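Local atomic coordinates of Cif-like 1 (PDB entry 7JQY), a protein that belongs to the Cif-like epoxide hydrolases and probably opens epoxide rings with water, using an alpha/beta-hydrolase fold assembled into an octamer. Residues B[31-36]-B[109-114]; B[278-283]-B[291-296]; B[170-175]-B[180-185]. The protein carries 1 engineered substitution. One frame throughout, in Å; residues are numbered along the deposited sequence.

Contact 1: residues B[31-36]-B[109-114]; sequences AQLDDV and VHQLGA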
loop_
_atom_site.group_PDB
_atom_site.type_symbol
_atom_site.label_atom_id
_atom_site.label_comp_id
_atom_site.label_asym_id
_atom_site.label_seq_id
_atom_site.Cartn_x
_atom_site.Cartn_y
_atom_site.Cartn_z
ATOM N N ALA B 31 -23.491 -16.408 -23.925
ATOM C CA ALA B 31 -23.828 -16.376 -25.340
ATOM C C ALA B 31 -22.638 -15.804 -26.085
ATOM O O ALA B 31 -22.213 -14.679 -25.812
ATOM C CB ALA B 31 -25.083 -15.547 -25.603
ATOM N N GLN B 32 -22.082 -16.585 -26.992
ATOM C CA GLN B 32 -20.978 -16.110 -27.803
ATOM C C GLN B 32 -21.579 -15.338 -28.966
ATOM O O GLN B 32 -22.361 -15.888 -29.747
ATOM C CB GLN B 32 -20.099 -17.267 -28.284
ATOM C CG GLN B 32 -18.767 -16.832 -28.878
ATOM C CD GLN B 32 -17.866 -16.179 -27.848
ATOM O OE1 GLN B 32 -17.633 -16.733 -26.779
ATOM N NE2 GLN B 32 -17.376 -14.979 -28.156
ATOM N N LEU B 33 -21.249 -14.061 -29.056
ATOM C CA LEU B 33 -21.624 -13.308 -30.232
ATOM C C LEU B 33 -20.432 -13.398 -31.163
ATOM O O LEU B 33 -19.542 -14.225 -30.949
ATOM C CB LEU B 33 -22.019 -11.884 -29.857
ATOM C CG LEU B 33 -23.070 -11.881 -28.745
ATOM C CD1 LEU B 33 -23.618 -10.480 -28.486
ATOM C CD2 LEU B 33 -24.194 -12.854 -29.083
ATOM N N ASP B 34 -20.377 -12.554 -32.192
ATOM C CA ASP B 34 -19.378 -12.818 -33.225
ATOM C C ASP B 34 -17.971 -12.687 -32.688
ATOM O O ASP B 34 -17.072 -13.404 -33.144
ATOM C CB ASP B 34 -19.537 -11.865 -34.411
ATOM C CG ASP B 34 -20.575 -12.321 -35.377
ATOM O OD1 ASP B 34 -20.719 -13.548 -35.523
ATOM O OD2 ASP B 34 -21.246 -11.458 -35.969
ATOM N N ASP B 35 -17.776 -11.844 -31.690
ATOM C CA ASP B 35 -16.466 -11.760 -31.078
ATOM C C ASP B 35 -16.534 -11.580 -29.566
ATOM O O ASP B 35 -15.576 -11.958 -28.879
ATOM C CB ASP B 35 -15.680 -10.637 -31.777
ATOM C CG ASP B 35 -14.231 -11.076 -32.034
ATOM O OD1 ASP B 35 -13.961 -12.317 -31.946
ATOM O OD2 ASP B 35 -13.426 -10.279 -32.507
ATOM N N VAL B 36 -17.638 -10.978 -29.035
ATOM C CA VAL B 36 -17.856 -10.656 -27.620
ATOM C C VAL B 36 -18.739 -11.736 -26.993
ATOM O O VAL B 36 -19.722 -12.172 -27.605
ATOM C CB VAL B 36 -18.543 -9.283 -27.478
ATOM C CG1 VAL B 36 -18.973 -9.014 -26.037
ATOM C CG2 VAL B 36 -17.635 -8.183 -28.009
ATOM N N VAL B 109 -30.829 -12.532 -28.105
ATOM C CA VAL B 109 -32.226 -12.958 -28.150
ATOM C C VAL B 109 -32.460 -13.864 -29.350
ATOM O O VAL B 109 -33.177 -14.869 -29.265
ATOM C CB VAL B 109 -33.162 -11.735 -28.192
ATOM C CG1 VAL B 109 -34.588 -12.183 -28.488
ATOM C CG2 VAL B 109 -33.089 -10.944 -26.890
ATOM N N HIS B 110 -31.867 -13.513 -30.492
ATOM C CA HIS B 110 -32.014 -14.344 -31.679
ATOM C C HIS B 110 -31.348 -15.702 -31.494
ATOM O O HIS B 110 -31.866 -16.712 -31.978
ATOM C CB HIS B 110 -31.465 -13.600 -32.894
ATOM C CG HIS B 110 -32.319 -12.440 -33.313
ATOM N ND1 HIS B 110 -32.390 -11.997 -34.617
ATOM C CD2 HIS B 110 -33.156 -11.646 -32.599
ATOM C CE1 HIS B 110 -33.225 -10.973 -34.686
ATOM N NE2 HIS B 110 -33.703 -10.740 -33.476
ATOM N N GLN B 111 -30.225 -15.754 -30.771
ATOM C CA GLN B 111 -29.583 -17.040 -30.519
ATOM C C GLN B 111 -30.424 -17.922 -29.612
ATOM O O GLN B 111 -30.319 -19.150 -29.692
ATOM C CB GLN B 111 -28.205 -16.847 -29.888
ATOM C CG GLN B 111 -27.110 -16.460 -30.841
ATOM C CD GLN B 111 -25.742 -16.663 -30.221
ATOM O OE1 GLN B 111 -25.626 -17.249 -29.141
ATOM N NE2 GLN B 111 -24.703 -16.165 -30.887
ATOM N N LEU B 112 -31.286 -17.336 -28.784
ATOM C CA LEU B 112 -32.149 -18.124 -27.922
ATOM C C LEU B 112 -33.436 -18.527 -28.614
ATOM O O LEU B 112 -34.311 -19.120 -27.975
ATOM C CB LEU B 112 -32.473 -17.344 -26.646
ATOM C CG LEU B 112 -31.279 -17.136 -25.719
ATOM C CD1 LEU B 112 -31.674 -16.379 -24.474
ATOM C CD2 LEU B 112 -30.683 -18.485 -25.359
ATOM N N GLY B 113 -33.559 -18.248 -29.909
ATOM C CA GLY B 113 -34.709 -18.694 -30.656
ATOM C C GLY B 113 -35.883 -17.750 -30.625
ATOM O O GLY B 113 -36.940 -18.083 -31.173
ATOM N N ALA B 114 -35.753 -16.599 -29.983
ATOM C CA ALA B 114 -36.879 -15.690 -29.898
ATOM C C ALA B 114 -36.777 -14.597 -30.952
ATOM O O ALA B 114 -35.701 -14.270 -31.460
ATOM C CB ALA B 114 -36.971 -15.057 -28.506
HETATM O O HOH W 1 -23.659 -18.803 -27.722
#
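Gln111, in the last turn of helix 98-111, reaches across to the backbone of Gln32 at the end of strand 26-32 and carries most of the contact. From CB the chain starts out toward the strand. With CG anti to the carbonyl carbon (chi1 -78°) and the rest extended, the amide arrives at full length. There Gln111 CD lies 3.5 Å from Gln32 O, and the two ends of the amide take different partners. Gln111 NE2 gives a hydrogen bond of 2.6 Å to Gln32 O, nearly straight at 160°; the acceptor sits close to the amide plane, the donor tilted somewhat from the carbonyl plane. Gln111 OE1 turns to a water, which donates to it and in turn accepts from Gln32 N at 2.8 Å. Directly at Gln32 O and through the water at Gln32 N, the amide serves both backbone polar groups of one residue, and the two different partners set which way round its O and N lie. Apolar neighbours close in: Ala31 CB stands 4.0 Å from Gln111 OE1, and the Leu33 side chain comes across that of Gln111 at an angle, its CD2 3.8 Å from Gln111 NE2. Beyond Gln111 the helix ends in a Schellman motif with Gly113 at C-prime. The arrangement is that of a helix packed on a face of the alpha/beta-hydrolase sheet, its last turn reaching the outermost strand.

Contact 2: residues B[278-283]-B[291-296]; sequences VAPNTG and PAFLTR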
loop_
_atom_site.group_PDB
_atom_site.type_symbol
_atom_site.label_atom_id
_atom_site.label_comp_id
_atom_site.label_asym_id
_atom_site.label_seq_id
_atom_site.Cartn_x
_atom_site.Cartn_y
_atom_site.Cartn_z
ATOM N N VAL B 278 -45.588 6.618 -10.342
ATOM C CA VAL B 278 -44.472 7.050 -9.514
ATOM C C VAL B 278 -44.499 6.228 -8.239
ATOM O O VAL B 278 -45.532 6.165 -7.561
ATOM C CB VAL B 278 -44.541 8.553 -9.188
ATOM C CG1 VAL B 278 -43.594 8.875 -8.049
ATOM C CG2 VAL B 278 -44.221 9.392 -10.417
ATOM N N ALA B 279 -43.369 5.601 -7.917
ATOM C CA ALA B 279 -43.299 4.739 -6.744
ATOM C C ALA B 279 -43.221 5.592 -5.485
ATOM O O ALA B 279 -42.346 6.462 -5.387
ATOM C CB ALA B 279 -42.084 3.811 -6.825
ATOM N N PRO B 280 -44.083 5.357 -4.496
ATOM C CA PRO B 280 -44.051 6.182 -3.283
ATOM C C PRO B 280 -42.869 5.815 -2.400
ATOM O O PRO B 280 -42.454 4.655 -2.339
ATOM C CB PRO B 280 -45.382 5.863 -2.586
ATOM C CG PRO B 280 -45.967 4.676 -3.290
ATOM C CD PRO B 280 -45.042 4.243 -4.389
ATOM N N ASN B 281 -42.307 6.842 -1.758
ATOM C CA ASN B 281 -41.189 6.721 -0.816
ATOM C C ASN B 281 -40.066 5.839 -1.366
ATOM O O ASN B 281 -39.527 4.977 -0.671
ATOM C CB ASN B 281 -41.682 6.195 0.530
ATOM C CG ASN B 281 -42.539 7.212 1.277
ATOM O OD1 ASN B 281 -43.678 6.927 1.638
ATOM N ND2 ASN B 281 -41.990 8.400 1.512
ATOM N N THR B 282 -39.659 6.118 -2.605
ATOM C CA THR B 282 -38.691 5.296 -3.324
ATOM C C THR B 282 -37.644 6.190 -3.964
ATOM O O THR B 282 -37.964 7.265 -4.480
ATOM C CB THR B 282 -39.372 4.454 -4.409
ATOM O OG1 THR B 282 -40.351 3.597 -3.809
ATOM C CG2 THR B 282 -38.353 3.604 -5.167
ATOM N N GLY B 283 -36.385 5.760 -3.892
ATOM C CA GLY B 283 -35.334 6.547 -4.501
ATOM C C GLY B 283 -35.040 6.165 -5.934
ATOM O O GLY B 283 -35.928 5.748 -6.680
ATOM N N PRO B 291 -39.127 -3.416 -5.211
ATOM C CA PRO B 291 -39.474 -4.423 -6.226
ATOM C C PRO B 291 -40.925 -4.868 -6.150
ATOM O O PRO B 291 -41.443 -5.416 -7.131
ATOM C CB PRO B 291 -38.499 -5.572 -5.937
ATOM C CG PRO B 291 -38.139 -5.413 -4.500
ATOM C CD PRO B 291 -38.149 -3.934 -4.235
ATOM N N ALA B 292 -41.573 -4.722 -4.993
ATOM C CA ALA B 292 -42.987 -5.059 -4.891
ATOM C C ALA B 292 -43.824 -4.152 -5.786
ATOM O O ALA B 292 -44.712 -4.618 -6.510
ATOM C CB ALA B 292 -43.442 -4.965 -3.435
ATOM N N PHE B 293 -43.567 -2.841 -5.734
ATOM C CA PHE B 293 -44.242 -1.908 -6.633
ATOM C C PHE B 293 -43.913 -2.216 -8.088
ATOM O O PHE B 293 -44.798 -2.218 -8.953
ATOM C CB PHE B 293 -43.822 -0.481 -6.294
ATOM C CG PHE B 293 -44.256 0.541 -7.307
ATOM C CD1 PHE B 293 -43.460 0.841 -8.404
ATOM C CD2 PHE B 293 -45.453 1.229 -7.143
ATOM C CE1 PHE B 293 -43.863 1.786 -9.336
ATOM C CE2 PHE B 293 -45.858 2.179 -8.066
ATOM C CZ PHE B 293 -45.067 2.461 -9.159
ATOM N N LEU B 294 -42.638 -2.482 -8.371
ATOM C CA LEU B 294 -42.204 -2.712 -9.739
ATOM C C LEU B 294 -42.798 -3.991 -10.285
ATOM O O LEU B 294 -43.275 -4.033 -11.429
ATOM C CB LEU B 294 -40.683 -2.782 -9.783
ATOM C CG LEU B 294 -40.059 -3.159 -11.115
ATOM C CD1 LEU B 294 -40.534 -2.173 -12.156
ATOM C CD2 LEU B 294 -38.543 -3.141 -10.980
ATOM N N THR B 295 -42.764 -5.050 -9.484
ATOM C CA THR B 295 -43.297 -6.314 -9.950
ATOM C C THR B 295 -44.768 -6.151 -10.260
ATOM O O THR B 295 -45.266 -6.686 -11.262
ATOM C CB THR B 295 -43.049 -7.423 -8.923
ATOM O OG1 THR B 295 -41.670 -7.793 -8.987
ATOM C CG2 THR B 295 -43.881 -8.660 -9.220
ATOM N N ARG B 296 -45.477 -5.403 -9.421
ATOM C CA ARG B 296 -46.904 -5.178 -9.626
ATOM C C ARG B 296 -47.173 -4.382 -10.904
ATOM O O ARG B 296 -48.121 -4.664 -11.636
ATOM C CB ARG B 296 -47.514 -4.459 -8.421
ATOM C CG ARG B 296 -49.004 -4.190 -8.551
ATOM C CD ARG B 296 -49.777 -5.477 -8.789
ATOM N NE ARG B 296 -51.203 -5.230 -8.987
ATOM C CZ ARG B 296 -52.094 -6.178 -9.258
ATOM N NH1 ARG B 296 -51.708 -7.442 -9.364
ATOM N NH2 ARG B 296 -53.371 -5.862 -9.423
#
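The backbones come nearest at Ala279 and Phe293, with CA atoms 6.7 Å apart, where the end of strand 274-279 passes the first turn of helix 291-303. Phe293 fills the gap between them. A first torsion of 169° swings its ring out from the helix to the chain at 278-280. Over one face sits the methyl group of Ala279: Ala279 CB is 3.7 Å from the centroid of the Phe293 ring and only 16° off its normal, a CH-pi contact shifted a little toward the rim, with Phe293 CD1 the closest ring atom at 3.6 Å. The far end of the ring approaches the main chain, Phe293 CZ lying 3.8 Å from Ala279 CA and, obliquely, 3.9 Å from Val278 C. Pro280 also meets the ring obliquely, its CD 4.1 Å from Phe293 CD2. No hydrogen bond crosses between the segments; the contact is van der Waals and CH-pi, and one aromatic ring provides the helix's share of it. Leu253 of the neighbouring strand 250-255 also touches Phe293, tying the helix to two strands at once.

Polar bonds shape the chain on both sides. Thr282 OG1 donates to Pro280 O at 2.8 Å from well above the carbonyl plane, closing a local bond within the chain at 280-282. Asn290 connects this turn with the start of the helix, its ND2 bonded to Thr282 OG1 and its OD1 accepting from Phe293 N, while Asp256 receives the backbone N-H groups of Asn281 and Thr282. This is the C-terminal end of the alpha/beta-hydrolase fold: the last strand of the sheet, the loop that in this family generally carries the catalytic histidine, and the final helix folded back against the strand.

Contact 3: residues B[170-175]-B[180-185]; sequences FGLHQQ and EMLIAG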
loop_
_atom_site.group_PDB
_atom_site.type_symbol
_atom_site.label_atom_id
_atom_site.label_comp_id
_atom_site.label_asym_id
_atom_site.label_seq_id
_atom_site.Cartn_x
_atom_site.Cartn_y
_atom_site.Cartn_z
ATOM N N PHE B 170 -20.800 12.610 -14.478
ATOM C CA PHE B 170 -20.635 12.547 -15.926
ATOM C C PHE B 170 -19.257 13.053 -16.332
ATOM O O PHE B 170 -18.577 12.447 -17.171
ATOM C CB PHE B 170 -21.725 13.367 -16.624
ATOM C CG PHE B 170 -23.058 12.670 -16.723
ATOM C CD1 PHE B 170 -23.398 11.651 -15.847
ATOM C CD2 PHE B 170 -23.972 13.040 -17.695
ATOM C CE1 PHE B 170 -24.625 11.013 -15.942
ATOM C CE2 PHE B 170 -25.197 12.405 -17.798
ATOM C CZ PHE B 170 -25.524 11.391 -16.920
ATOM N N GLY B 171 -18.837 14.184 -15.761
ATOM C CA GLY B 171 -17.524 14.717 -16.086
ATOM C C GLY B 171 -16.395 13.761 -15.736
ATOM O O GLY B 171 -15.559 13.435 -16.581
ATOM N N LEU B 172 -16.352 13.309 -14.478
ATOM C CA LEU B 172 -15.270 12.432 -14.041
ATOM C C LEU B 172 -15.229 11.156 -14.868
ATOM O O LEU B 172 -14.167 10.741 -15.336
ATOM C CB LEU B 172 -15.420 12.099 -12.555
ATOM C CG LEU B 172 -14.489 10.982 -12.073
ATOM C CD1 LEU B 172 -13.036 11.419 -12.168
ATOM C CD2 LEU B 172 -14.826 10.530 -10.655
ATOM N N HIS B 173 -16.382 10.513 -15.049
ATOM C CA HIS B 173 -16.408 9.261 -15.790
ATOM C C HIS B 173 -15.955 9.455 -17.225
ATOM O O HIS B 173 -15.454 8.515 -17.849
ATOM C CB HIS B 173 -17.805 8.657 -15.750
ATOM C CG HIS B 173 -18.183 8.127 -14.405
ATOM N ND1 HIS B 173 -19.298 7.345 -14.202
ATOM C CD2 HIS B 173 -17.591 8.268 -13.195
ATOM C CE1 HIS B 173 -19.381 7.031 -12.921
ATOM N NE2 HIS B 173 -18.356 7.575 -12.290
ATOM N N GLN B 174 -16.092 10.664 -17.760
ATOM C CA GLN B 174 -15.677 10.899 -19.134
ATOM C C GLN B 174 -14.193 11.209 -19.262
ATOM O O GLN B 174 -13.720 11.381 -20.388
ATOM C CB GLN B 174 -16.511 12.025 -19.751
ATOM C CG GLN B 174 -17.877 11.572 -20.226
ATOM C CD GLN B 174 -18.791 12.742 -20.574
ATOM O OE1 GLN B 174 -18.501 13.883 -20.234
ATOM N NE2 GLN B 174 -19.903 12.453 -21.231
ATOM N N GLN B 175 -13.447 11.253 -18.159
ATOM C CA GLN B 175 -11.996 11.458 -18.198
ATOM C C GLN B 175 -11.289 10.106 -18.360
ATOM O O GLN B 175 -11.118 9.355 -17.393
ATOM C CB GLN B 175 -11.530 12.183 -16.940
ATOM C CG GLN B 175 -12.285 13.482 -16.644
ATOM C CD GLN B 175 -12.376 14.403 -17.853
ATOM O OE1 GLN B 175 -11.367 14.945 -18.312
ATOM N NE2 GLN B 175 -13.584 14.568 -18.385
ATOM N N GLU B 180 -10.187 5.798 -14.058
ATOM C CA GLU B 180 -9.718 4.470 -13.665
ATOM C C GLU B 180 -8.613 4.568 -12.626
ATOM O O GLU B 180 -8.608 3.830 -11.636
ATOM C CB GLU B 180 -9.236 3.694 -14.897
ATOM C CG GLU B 180 -10.363 3.311 -15.847
ATOM C CD GLU B 180 -10.633 4.366 -16.916
ATOM O OE1 GLU B 180 -10.462 5.576 -16.627
ATOM O OE2 GLU B 180 -11.039 3.992 -18.043
ATOM N N MET B 181 -7.681 5.496 -12.817
ATOM C CA MET B 181 -6.576 5.624 -11.880
ATOM C C MET B 181 -7.059 6.081 -10.506
ATOM O O MET B 181 -6.511 5.663 -9.479
ATOM C CB MET B 181 -5.546 6.587 -12.454
ATOM C CG MET B 181 -4.687 7.283 -11.436
ATOM S SD MET B 181 -3.898 8.658 -12.256
ATOM C CE MET B 181 -4.799 10.061 -11.527
ATOM N N LEU B 182 -8.060 6.965 -10.463
ATOM C CA LEU B 182 -8.541 7.448 -9.170
ATOM C C LEU B 182 -9.355 6.388 -8.445
ATOM O O LEU B 182 -9.233 6.230 -7.225
ATOM C CB LEU B 182 -9.389 8.710 -9.356
ATOM C CG LEU B 182 -8.690 9.980 -9.824
ATOM C CD1 LEU B 182 -9.705 11.113 -9.876
ATOM C CD2 LEU B 182 -7.536 10.324 -8.906
ATOM N N ILE B 183 -10.203 5.657 -9.172
ATOM C CA ILE B 183 -11.173 4.784 -8.519
ATOM C C ILE B 183 -10.692 3.330 -8.371
ATOM O O ILE B 183 -11.215 2.600 -7.514
ATOM C CB ILE B 183 -12.518 4.887 -9.272
ATOM C CG1 ILE B 183 -13.014 6.341 -9.247
ATOM C CG2 ILE B 183 -13.575 3.988 -8.641
ATOM C CD1 ILE B 183 -14.116 6.646 -10.235
ATOM N N ALA B 184 -9.686 2.899 -9.139
ATOM C CA ALA B 184 -9.167 1.535 -8.985
ATOM C C ALA B 184 -8.694 1.297 -7.553
ATOM O O ALA B 184 -7.955 2.110 -6.987
ATOM C CB ALA B 184 -8.016 1.286 -9.964
ATOM N N GLY B 185 -9.138 0.182 -6.957
ATOM C CA GLY B 185 -8.851 -0.108 -5.559
ATOM C C GLY B 185 -9.798 0.523 -4.554
ATOM O O GLY B 185 -9.713 0.212 -3.355
#
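Leu172 points its two methyl groups at two different residues of helix 178-183, and the orientation of this fork defines the contact. Placing CG opposite the backbone N across the CA-CB bond (chi1 169°) sends the branch out of its own helix toward the other. Leu172 CD2 meets Ile183 CD1 tip to tip at 4.0 Å, the two chains reaching toward each other. Leu182 comes differently: its side chain and that of Leu172 cross obliquely, Leu172 CD1 lying 4.1 Å from Leu182 CD1. No hydrogen bond joins the two segments.

The polar groups around the leucine find partners within their own segment or close by in the cap. Gln175 folds back on its own helix end, its NE2 donating to Gly171 O at 2.9 Å with the acceptor close to the amide plane. Glu180 OE1 has a weak bond from Asp177 N and merely lies near Gln175 O; its OE2 makes a salt bridge to Arg229, which also binds His173 O and so links both segments to helix 220-229.

The apolar patch continues across a subunit boundary. Leu182 packs on Ile183 of a second subunit and Ile183 on its Leu182, while Trp168 of that subunit covers Leu172 and Gln175. Short helices of this kind, inserted between strands 140-146 and 250-255, form the cap domain of alpha/beta-hydrolase epoxide hydrolases, here used as an oligomer interface.

Two of the three contacts border the same sheet. Contact 1 lies by its outermost strand 26-32 and contact 2 by its outermost strand 274-279, on opposite sides of the chain's centre with nearest atoms about 19 Å apart. Contact 3 belongs to the helical insertion, about 17 Å from contact 1 and 15 Å from contact 2 by nearest atoms. Chemistry follows place. The two sheet margins are only partly buried, yet one is joined by an amide and a water and the other by an aromatic ring. The cap contact is buried and aliphatic, and of the three it alone is touched by other subunits.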